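Local coordinates for protein acyl-CoA hydrolase (Bacillus halodurans, PDB 1VPM) that probably hydrolyses long-chain fatty acyl-CoA thioesters, and binds coenzyme A at the boundary between neighbouring subunits, at residues 51-56 and 86-91; 56-59 and 65-68; 139-144 and 150-155. One frame throughout, in Å; residues are numbered along the deposited sequence.

Contact 1: 51-56 and 86-91; sequences DEIAAL and LELEGF
The carboxylate of Glu89 is gripped by two arginines, Arg105 NE at OE1 and Arg23 NH1 at OE2, while the backbone N of the same residue lies 3.8 Å from Ile53 CD1. The two ends of Glu89 thus lie toward opposite faces of the sheet of a hot-dog fold: its charged end is held on the face turned from the helix, and its backbone is covered by the central helix 43-62, round which the antiparallel sheet curls. Helix segment 51-56 passes strand segment 86-91 with axes 7.6 Å apart at closest approach and their N-to-C directions 36° apart.

Ile53 carries the helix side of the contact. With CG1 anti to the backbone N (chi1 -165°) and the chain extended beyond it, CD1 is the atom that lands on the strand. It settles against the backbone of Leu88, 3.4 Å from Leu88 O, and also touches the Leu88 side chain, with CD1 to CB at 3.8 Å. The second branch does less: Ile53 CG2 grazes Leu88 CD2 at 4.2 Å, where the two side chains pass at a slant. Leu88 continues along the helix to Tyr49 and Ile50, and Val106 on strand 99-109 closes round it.

Ile53 also meets Thr24 and Gln26 of strand 24-29 and Val104 of strand 99-109, the strands that flank 85-95 in the sheet. It is therefore a knob sunk among three strands. The helix offers only carbon here, packing on strand peptide groups as well as on Leu88; those of Leu88, Glu89 and Gly90 bond to Gln26, Arg105 and Thr24 of the neighbouring strands. At Gly90 no side chain stands between helix and strand, and Ile53 CD1 comes to 3.8 Å from Gly90 N.

Contact 2: 56-59 and 65-68; sequences LTAM and AVVT. With COA (coenzyme A), chain D.
Val66 sets its fork against Met59, and its CG1 methyl also against Ala58. CG2 of Val66 presses on the shank of Met59, which is present as selenomethionine, at 3.6 Å from Met59 CG; CG1 of Val66 lies 3.9 Å from the same CG. The two side chains pass at an angle, so that the methylene of Met59 rests across the fork of the valine. Met59 has CG anti to the carbonyl carbon (chi1 -68°) and turns at its last torsion (chi3 73°), the bend setting the terminal methyl out of line with the stretch that meets Val66. Beyond the two segments, Met59 packs on Leu111 of the second subunit.

Ala58 meets the CG1 branch alone: its CB faces Val66 CG1 at 4.0 Å, a methyl-to-methyl contact. Met100 and Met126, from strands 99-109 and 116-129, each touch both Ala58 and Val66 and enclose the pair in a buried apolar layer. Val66 is polar only through its backbone, and Val66 O accepts a hydrogen bond from Asn36 ND2 of the third subunit.

One residue further on, the strand serves coenzyme A. Val67 comes alongside the pantetheine arm, with its CB 4.1 Å from coenzyme A C5P. Thr68 O then accepts a hydrogen bond from the amide N4P of coenzyme A at 2.8 Å; the angle at the hydrogen, 139°, makes it a distinctly bent bond. Ser99 and Thr98 of this chain, with Asp75 and Phe76 of the third subunit, also hydrogen-bond the coenzyme A. The arrangement is that of a hot-dog thioesterase, in which strand 65-75 packs on the central helix and lines a coenzyme A site shared between subunits.

Contact 3: 139-144 and 150-155; sequences PQVEPQ and RLYETA
Pro143 lies over one face of the Tyr152 ring, its CG 4.2 Å from the ring centroid and 28° off the normal, a CH-pi contact. Pro143 CD completes the cover toward the rim, 3.9 Å from Tyr152 CD2. Val141 comes from another direction: its CG1 sits at the ring edge, in plane, 4.0 Å from Tyr152 CD2, and Val141 O approaches Tyr152 CE2 obliquely to 3.7 Å. A water joins the polar atoms, donating to Val141 O at 2.7 Å and meeting Tyr152 OH at 3.3 Å.

The ring reaches the strand because CG of Tyr152 stands anti to the backbone N (chi1 -176°), which throws it outward from helix 146-166. His94 of strand 85-95 meets it edge-to-face. Putting an alanine here would probably leave Pro143 without the surface it packs on and the bridging water without its phenolic partner. Away from the strand, Thr154 OG1 donates to Arg150 O at 2.8 Å. The strand side is set by the backbone pairing of Glu142 with Tyr17, of strand 16-18, and with Val19 just past it.

The grip of strand on helix therefore depends mainly on shape fit and dispersion round the aromatic ring, and the water link, long on its phenol side, is probably the weaker part.

In the fold
Contact 1 opens first, on helix 43-62, and closes at strand 85-95. Contact 2 starts where the first segment of contact 1 ends, the two sharing Leu56, and closes a short loop at strand 65-75, so it nests inside the larger loop of contact 1. Together they seat one helix on two strands of the same sheet. They also touch: Asp51 OD1 and Thr68 OG1 are 2.6 Å apart, a probable hydrogen bond. Contact 3 follows in series, a short loop that folds helix 146-166 back on strand 140-142. It meets contact 1 through Leu151 and Phe91, while its nearest atoms stay about 7 Å from contact 2.

Contact 1: 51-56 and 86-91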
loop_
_atom_site.group_PDB
_atom_site.type_symbol
_atom_site.label_atom_id
_atom_site.label_comp_id
_atom_site.label_asym_id
_atom_site.label_seq_id
_atom_site.Cartn_x
_atom_site.Cartn_y
_atom_site.Cartn_z
ATOM N N ASP A 51 5.425 15.906 -4.769
ATOM C CA ASP A 51 4.071 16.407 -5.066
ATOM C C ASP A 51 3.206 16.382 -3.816
ATOM O O ASP A 51 2.409 17.293 -3.622
ATOM C CB ASP A 51 3.407 15.565 -6.128
ATOM C CG ASP A 51 2.108 16.167 -6.601
ATOM O OD1 ASP A 51 2.244 17.188 -7.349
ATOM O OD2 ASP A 51 1.009 15.639 -6.261
ATOM N N GLU A 52 3.348 15.384 -2.955
ATOM C CA GLU A 52 2.552 15.284 -1.727
ATOM C C GLU A 52 2.790 16.502 -0.878
ATOM O O GLU A 52 1.836 17.122 -0.359
ATOM C CB GLU A 52 2.930 14.002 -0.955
ATOM C CG GLU A 52 2.066 13.679 0.203
ATOM C CD GLU A 52 2.508 12.421 0.957
ATOM O OE1 GLU A 52 2.987 11.449 0.309
ATOM O OE2 GLU A 52 2.376 12.454 2.189
ATOM N N ILE A 53 4.060 16.854 -0.702
ATOM C CA ILE A 53 4.385 17.983 0.181
ATOM C C ILE A 53 3.959 19.276 -0.523
ATOM O O ILE A 53 3.511 20.219 0.108
ATOM C CB ILE A 53 5.828 17.979 0.674
ATOM C CG1 ILE A 53 6.001 18.935 1.867
ATOM C CG2 ILE A 53 6.782 18.264 -0.330
ATOM C CD1 ILE A 53 7.263 18.766 2.608
ATOM N N ALA A 54 4.061 19.331 -1.830
ATOM C CA ALA A 54 3.624 20.521 -2.531
ATOM C C ALA A 54 2.138 20.777 -2.425
ATOM O O ALA A 54 1.717 21.932 -2.325
ATOM C CB ALA A 54 4.072 20.480 -3.977
ATOM N N ALA A 55 1.350 19.724 -2.518
ATOM C CA ALA A 55 -0.106 19.777 -2.365
ATOM C C ALA A 55 -0.445 20.277 -0.974
ATOM O O ALA A 55 -1.309 21.143 -0.829
ATOM C CB ALA A 55 -0.715 18.443 -2.590
ATOM N N LEU A 56 0.201 19.718 0.058
ATOM C CA LEU A 56 -0.036 20.184 1.415
ATOM C C LEU A 56 0.277 21.659 1.600
ATOM O O LEU A 56 -0.522 22.414 2.186
ATOM C CB LEU A 56 0.735 19.320 2.437
ATOM C CG LEU A 56 0.211 17.921 2.755
ATOM C CD1 LEU A 56 1.302 17.103 3.381
ATOM C CD2 LEU A 56 -1.012 18.002 3.672
ATOM N N LEU A 86 14.280 10.266 4.237
ATOM C CA LEU A 86 14.155 11.388 3.351
ATOM C C LEU A 86 13.440 12.500 4.055
ATOM O O LEU A 86 12.384 12.280 4.624
ATOM C CB LEU A 86 13.343 11.033 2.123
ATOM C CG LEU A 86 13.890 10.260 0.954
ATOM C CD1 LEU A 86 12.756 10.195 -0.115
ATOM C CD2 LEU A 86 15.093 10.970 0.347
ATOM N N GLU A 87 13.989 13.703 3.951
ATOM C CA GLU A 87 13.462 14.910 4.565
ATOM C C GLU A 87 13.047 15.866 3.419
ATOM O O GLU A 87 13.873 16.209 2.625
ATOM C CB GLU A 87 14.551 15.584 5.376
ATOM C CG GLU A 87 15.262 14.643 6.374
ATOM C CD GLU A 87 16.498 15.301 7.072
ATOM O OE1 GLU A 87 17.007 16.366 6.576
ATOM O OE2 GLU A 87 16.927 14.728 8.114
ATOM N N LEU A 88 11.814 16.312 3.459
ATOM C CA LEU A 88 11.302 17.214 2.466
ATOM C C LEU A 88 10.793 18.494 3.128
ATOM O O LEU A 88 10.203 18.418 4.244
ATOM C CB LEU A 88 10.152 16.555 1.689
ATOM C CG LEU A 88 10.451 15.278 0.858
ATOM C CD1 LEU A 88 10.002 14.048 1.656
ATOM C CD2 LEU A 88 9.736 15.341 -0.448
ATOM N N GLU A 89 10.974 19.605 2.407
ATOM C CA GLU A 89 10.447 20.893 2.858
ATOM C C GLU A 89 9.917 21.658 1.674
ATOM O O GLU A 89 10.602 21.756 0.676
ATOM C CB GLU A 89 11.546 21.705 3.553
ATOM C CG GLU A 89 11.063 23.049 4.090
ATOM C CD GLU A 89 12.171 23.914 4.656
ATOM O OE1 GLU A 89 13.372 23.594 4.551
ATOM O OE2 GLU A 89 11.832 24.940 5.250
ATOM N N GLY A 90 8.730 22.195 1.812
ATOM C CA GLY A 90 8.080 22.928 0.760
ATOM C C GLY A 90 7.561 24.266 1.277
ATOM O O GLY A 90 7.189 24.368 2.465
ATOM N N PHE A 91 7.563 25.246 0.404
ATOM C CA PHE A 91 6.847 26.500 0.647
ATOM C C PHE A 91 6.498 27.223 -0.625
ATOM O O PHE A 91 7.144 27.055 -1.656
ATOM C CB PHE A 91 7.632 27.400 1.603
ATOM C CG PHE A 91 9.062 27.584 1.255
ATOM C CD1 PHE A 91 10.037 26.733 1.765
ATOM C CD2 PHE A 91 9.459 28.666 0.502
ATOM C CE1 PHE A 91 11.368 26.957 1.491
ATOM C CE2 PHE A 91 10.792 28.891 0.234
ATOM C CZ PHE A 91 11.744 28.037 0.752
#

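Contact 2: 56-59 and 65-68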
loop_
_atom_site.group_PDB
_atom_site.type_symbol
_atom_site.label_atom_id
_atom_site.label_comp_id
_atom_site.label_asym_id
_atom_site.label_seq_id
_atom_site.Cartn_x
_atom_site.Cartn_y
_atom_site.Cartn_z
ATOM N N LEU A 56 0.201 19.718 0.058
ATOM C CA LEU A 56 -0.036 20.184 1.415
ATOM C C LEU A 56 0.277 21.659 1.600
ATOM O O LEU A 56 -0.522 22.414 2.186
ATOM C CB LEU A 56 0.735 19.320 2.437
ATOM C CG LEU A 56 0.211 17.921 2.755
ATOM C CD1 LEU A 56 1.302 17.103 3.381
ATOM C CD2 LEU A 56 -1.012 18.002 3.672
ATOM N N THR A 57 1.421 22.049 1.097
ATOM C CA THR A 57 1.856 23.441 1.121
ATOM C C THR A 57 0.846 24.402 0.469
ATOM O O THR A 57 0.465 25.457 1.023
ATOM C CB THR A 57 3.233 23.526 0.488
ATOM O OG1 THR A 57 4.139 22.658 1.242
ATOM C CG2 THR A 57 3.759 24.952 0.471
ATOM N N ALA A 58 0.405 24.034 -0.728
ATOM C CA ALA A 58 -0.490 24.872 -1.499
ATOM C C ALA A 58 -1.877 24.907 -0.846
ATOM O O ALA A 58 -2.520 25.940 -0.798
ATOM C CB ALA A 58 -0.565 24.329 -2.936
HETATM N N MSE A 59 -2.316 23.780 -0.283
HETATM C CA MSE A 59 -3.600 23.741 0.422
HETATM C C MSE A 59 -3.580 24.655 1.656
HETATM O O MSE A 59 -4.562 25.357 1.953
HETATM C CB MSE A 59 -3.987 22.315 0.788
HETATM C CG MSE A 59 -4.307 21.522 -0.456
HETATM SE SE MSE A 59 -4.552 19.617 0.131
HETATM C CE MSE A 59 -6.200 19.888 0.933
ATOM N N ALA A 65 -8.913 22.893 -2.019
ATOM C CA ALA A 65 -8.368 21.810 -2.834
ATOM C C ALA A 65 -7.408 22.395 -3.874
ATOM O O ALA A 65 -7.544 23.552 -4.284
ATOM C CB ALA A 65 -9.494 21.076 -3.552
ATOM N N VAL A 66 -6.442 21.586 -4.291
ATOM C CA VAL A 66 -5.483 22.008 -5.307
ATOM C C VAL A 66 -5.241 20.887 -6.306
ATOM O O VAL A 66 -5.516 19.719 -6.036
ATOM C CB VAL A 66 -4.169 22.485 -4.680
ATOM C CG1 VAL A 66 -4.405 23.586 -3.725
ATOM C CG2 VAL A 66 -3.453 21.313 -3.946
ATOM N N VAL A 67 -4.727 21.251 -7.478
ATOM C CA VAL A 67 -4.288 20.260 -8.456
ATOM C C VAL A 67 -2.909 20.695 -8.934
ATOM O O VAL A 67 -2.571 21.876 -8.868
ATOM C CB VAL A 67 -5.213 20.155 -9.688
ATOM C CG1 VAL A 67 -6.598 19.664 -9.266
ATOM C CG2 VAL A 67 -5.330 21.447 -10.434
ATOM N N THR A 68 -2.113 19.718 -9.365
ATOM C CA THR A 68 -0.780 20.005 -9.861
ATOM C C THR A 68 -0.849 20.358 -11.345
ATOM O O THR A 68 -1.273 19.544 -12.156
ATOM C CB THR A 68 0.130 18.829 -9.676
ATOM O OG1 THR A 68 0.148 18.469 -8.282
ATOM C CG2 THR A 68 1.568 19.173 -10.168
HETATM N N1A COA D . 2.442 25.045 -15.866
HETATM C C2A COA D . 2.417 26.135 -15.045
HETATM N N3A COA D . 1.224 26.867 -14.905
HETATM C C4A COA D . 0.102 26.477 -15.575
HETATM C C5A COA D . 0.124 25.362 -16.431
HETATM C C6A COA D . 1.309 24.637 -16.588
HETATM N N6A COA D . 1.368 23.664 -17.516
HETATM N N7A COA D . -1.123 25.232 -16.982
HETATM C C8A COA D . -1.917 26.225 -16.490
HETATM N N9A COA D . -1.170 26.995 -15.633
HETATM C C1B COA D . -1.682 28.033 -14.760
HETATM C C2B COA D . -2.159 29.213 -15.577
HETATM O O2B COA D . -1.075 30.003 -15.987
HETATM C C3B COA D . -3.083 29.898 -14.584
HETATM O O3B COA D . -2.273 30.798 -13.848
HETATM P P3B COA D . -2.808 32.135 -13.161
HETATM O O7A COA D . -2.603 33.250 -14.105
HETATM O O8A COA D . -2.091 32.477 -11.917
HETATM O O9A COA D . -4.235 31.881 -12.768
HETATM C C4B COA D . -3.649 28.723 -13.773
HETATM O O4B COA D . -2.863 27.589 -14.144
HETATM C C5B COA D . -5.111 28.390 -14.084
HETATM O O5B COA D . -5.217 28.130 -15.482
HETATM P P1A COA D . -6.364 28.784 -16.451
HETATM O O1A COA D . -5.744 29.086 -17.799
HETATM O O2A COA D . -7.040 29.971 -15.796
HETATM O O3A COA D . -7.515 27.662 -16.582
HETATM P P2A COA D . -7.380 26.150 -17.146
HETATM O O4A COA D . -6.531 26.148 -18.408
HETATM O O5A COA D . -8.799 25.628 -17.293
HETATM O O6A COA D . -6.659 25.287 -15.970
HETATM C CBP COA D . -5.150 23.538 -15.354
HETATM C CCP COA D . -5.297 24.895 -16.043
HETATM C CDP COA D . -3.680 23.300 -14.993
HETATM C CEP COA D . -5.988 23.605 -14.059
HETATM C CAP COA D . -5.671 22.422 -16.305
HETATM O OAP COA D . -5.026 22.352 -17.572
HETATM C C9P COA D . -5.616 21.079 -15.604
HETATM O O9P COA D . -6.677 20.785 -14.724
HETATM N N8P COA D . -4.598 20.224 -15.790
HETATM C C7P COA D . -4.653 18.974 -15.058
HETATM C C6P COA D . -4.216 19.157 -13.601
HETATM C C5P COA D . -4.199 17.826 -12.878
HETATM O O5P COA D . -5.278 17.219 -12.718
HETATM N N4P COA D . -3.018 17.357 -12.463
HETATM C C3P COA D . -2.920 16.134 -11.711
HETATM C C2P COA D . -2.497 14.875 -12.468
HETATM S S1P COA D . -3.203 14.483 -14.126
#

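Contact 3: 139-144 and 150-155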
loop_
_atom_site.group_PDB
_atom_site.type_symbol
_atom_site.label_atom_id
_atom_site.label_comp_id
_atom_site.label_asym_id
_atom_site.label_seq_id
_atom_site.Cartn_x
_atom_site.Cartn_y
_atom_site.Cartn_z
ATOM N N PRO A 139 -4.515 33.937 -2.390
ATOM C CA PRO A 139 -3.868 35.108 -1.819
ATOM C C PRO A 139 -2.391 35.215 -2.270
ATOM O O PRO A 139 -1.760 34.241 -2.712
ATOM C CB PRO A 139 -3.992 34.864 -0.315
ATOM C CG PRO A 139 -4.224 33.416 -0.144
ATOM C CD PRO A 139 -4.733 32.866 -1.402
ATOM N N GLN A 140 -1.840 36.400 -2.166
ATOM C CA GLN A 140 -0.398 36.546 -2.384
ATOM C C GLN A 140 0.412 36.026 -1.218
ATOM O O GLN A 140 -0.102 35.801 -0.146
ATOM C CB GLN A 140 -0.065 37.997 -2.621
ATOM C CG GLN A 140 -0.623 38.520 -3.887
ATOM C CD GLN A 140 -0.169 39.953 -4.158
ATOM O OE1 GLN A 140 0.496 40.586 -3.328
ATOM N NE2 GLN A 140 -0.555 40.472 -5.315
ATOM N N VAL A 141 1.696 35.828 -1.457
ATOM C CA VAL A 141 2.653 35.427 -0.447
ATOM C C VAL A 141 3.600 36.610 -0.141
ATOM O O VAL A 141 3.866 37.464 -1.015
ATOM C CB VAL A 141 3.406 34.154 -0.913
ATOM C CG1 VAL A 141 4.439 34.470 -1.992
ATOM C CG2 VAL A 141 3.995 33.448 0.251
ATOM N N GLU A 142 4.007 36.703 1.124
ATOM C CA GLU A 142 4.902 37.761 1.633
ATOM C C GLU A 142 6.251 37.131 1.946
ATOM O O GLU A 142 6.357 36.453 2.931
ATOM C CB GLU A 142 4.344 38.418 2.890
ATOM C CG GLU A 142 5.324 39.482 3.446
ATOM C CD GLU A 142 4.952 40.032 4.833
ATOM O OE1 GLU A 142 3.774 39.918 5.261
ATOM O OE2 GLU A 142 5.874 40.582 5.479
ATOM N N PRO A 143 7.283 37.326 1.111
ATOM C CA PRO A 143 8.614 36.730 1.440
ATOM C C PRO A 143 9.251 37.431 2.632
ATOM O O PRO A 143 9.055 38.623 2.795
ATOM C CB PRO A 143 9.432 36.957 0.176
ATOM C CG PRO A 143 8.784 38.068 -0.539
ATOM C CD PRO A 143 7.311 38.069 -0.158
ATOM N N GLN A 144 9.940 36.699 3.490
ATOM C CA GLN A 144 10.537 37.324 4.664
ATOM C C GLN A 144 12.025 37.065 4.811
ATOM O O GLN A 144 12.778 38.031 5.034
ATOM C CB GLN A 144 9.811 36.884 5.901
ATOM C CG GLN A 144 8.340 37.340 5.895
ATOM C CD GLN A 144 7.588 37.030 7.173
ATOM O OE1 GLN A 144 6.901 37.939 7.722
ATOM N NE2 GLN A 144 7.662 35.775 7.653
ATOM N N ARG A 150 14.646 36.318 -2.593
ATOM C CA ARG A 150 15.335 35.999 -3.846
ATOM C C ARG A 150 14.448 35.101 -4.756
ATOM O O ARG A 150 14.341 35.352 -5.955
ATOM C CB ARG A 150 16.708 35.372 -3.575
ATOM C CG ARG A 150 17.321 34.671 -4.757
ATOM C CD ARG A 150 18.738 34.221 -4.516
ATOM N NE ARG A 150 18.850 33.278 -3.417
ATOM C CZ ARG A 150 18.692 31.962 -3.546
ATOM N NH1 ARG A 150 18.467 31.388 -4.741
ATOM N NH2 ARG A 150 18.839 31.204 -2.492
ATOM N N LEU A 151 13.810 34.088 -4.188
ATOM C CA LEU A 151 12.940 33.201 -4.948
ATOM C C LEU A 151 11.726 33.966 -5.490
ATOM O O LEU A 151 11.302 33.715 -6.610
ATOM C CB LEU A 151 12.554 31.989 -4.151
ATOM C CG LEU A 151 13.718 31.054 -3.797
ATOM C CD1 LEU A 151 13.279 29.820 -3.012
ATOM C CD2 LEU A 151 14.499 30.634 -5.021
ATOM N N TYR A 152 11.146 34.848 -4.687
ATOM C CA TYR A 152 10.044 35.704 -5.137
ATOM C C TYR A 152 10.479 36.599 -6.314
ATOM O O TYR A 152 9.766 36.721 -7.310
ATOM C CB TYR A 152 9.475 36.449 -3.922
ATOM C CG TYR A 152 8.271 37.320 -4.178
ATOM C CD1 TYR A 152 8.429 38.571 -4.687
ATOM C CD2 TYR A 152 6.987 36.886 -3.880
ATOM C CE1 TYR A 152 7.350 39.388 -4.910
ATOM C CE2 TYR A 152 5.886 37.706 -4.083
ATOM C CZ TYR A 152 6.096 38.954 -4.614
ATOM O OH TYR A 152 5.053 39.783 -4.832
ATOM N N GLU A 153 11.642 37.222 -6.206
ATOM C CA GLU A 153 12.143 38.132 -7.230
ATOM C C GLU A 153 12.338 37.417 -8.570
ATOM O O GLU A 153 12.147 38.037 -9.662
ATOM C CB GLU A 153 13.488 38.736 -6.816
ATOM C CG GLU A 153 13.402 39.835 -5.762
ATOM N N THR A 154 12.729 36.152 -8.513
ATOM C CA THR A 154 13.097 35.372 -9.686
ATOM C C THR A 154 11.958 34.527 -10.243
ATOM O O THR A 154 12.128 33.911 -11.287
ATOM C CB THR A 154 14.343 34.477 -9.418
ATOM O OG1 THR A 154 14.146 33.689 -8.229
ATOM C CG2 THR A 154 15.593 35.392 -9.294
ATOM N N ALA A 155 10.791 34.539 -9.590
ATOM C CA ALA A 155 9.666 33.703 -9.966
ATOM C C ALA A 155 9.055 34.151 -11.324
ATOM O O ALA A 155 8.743 33.282 -12.137
ATOM C CB ALA A 155 8.629 33.737 -8.908
HETATM O O HOH W 1 4.003 40.035 -1.753
#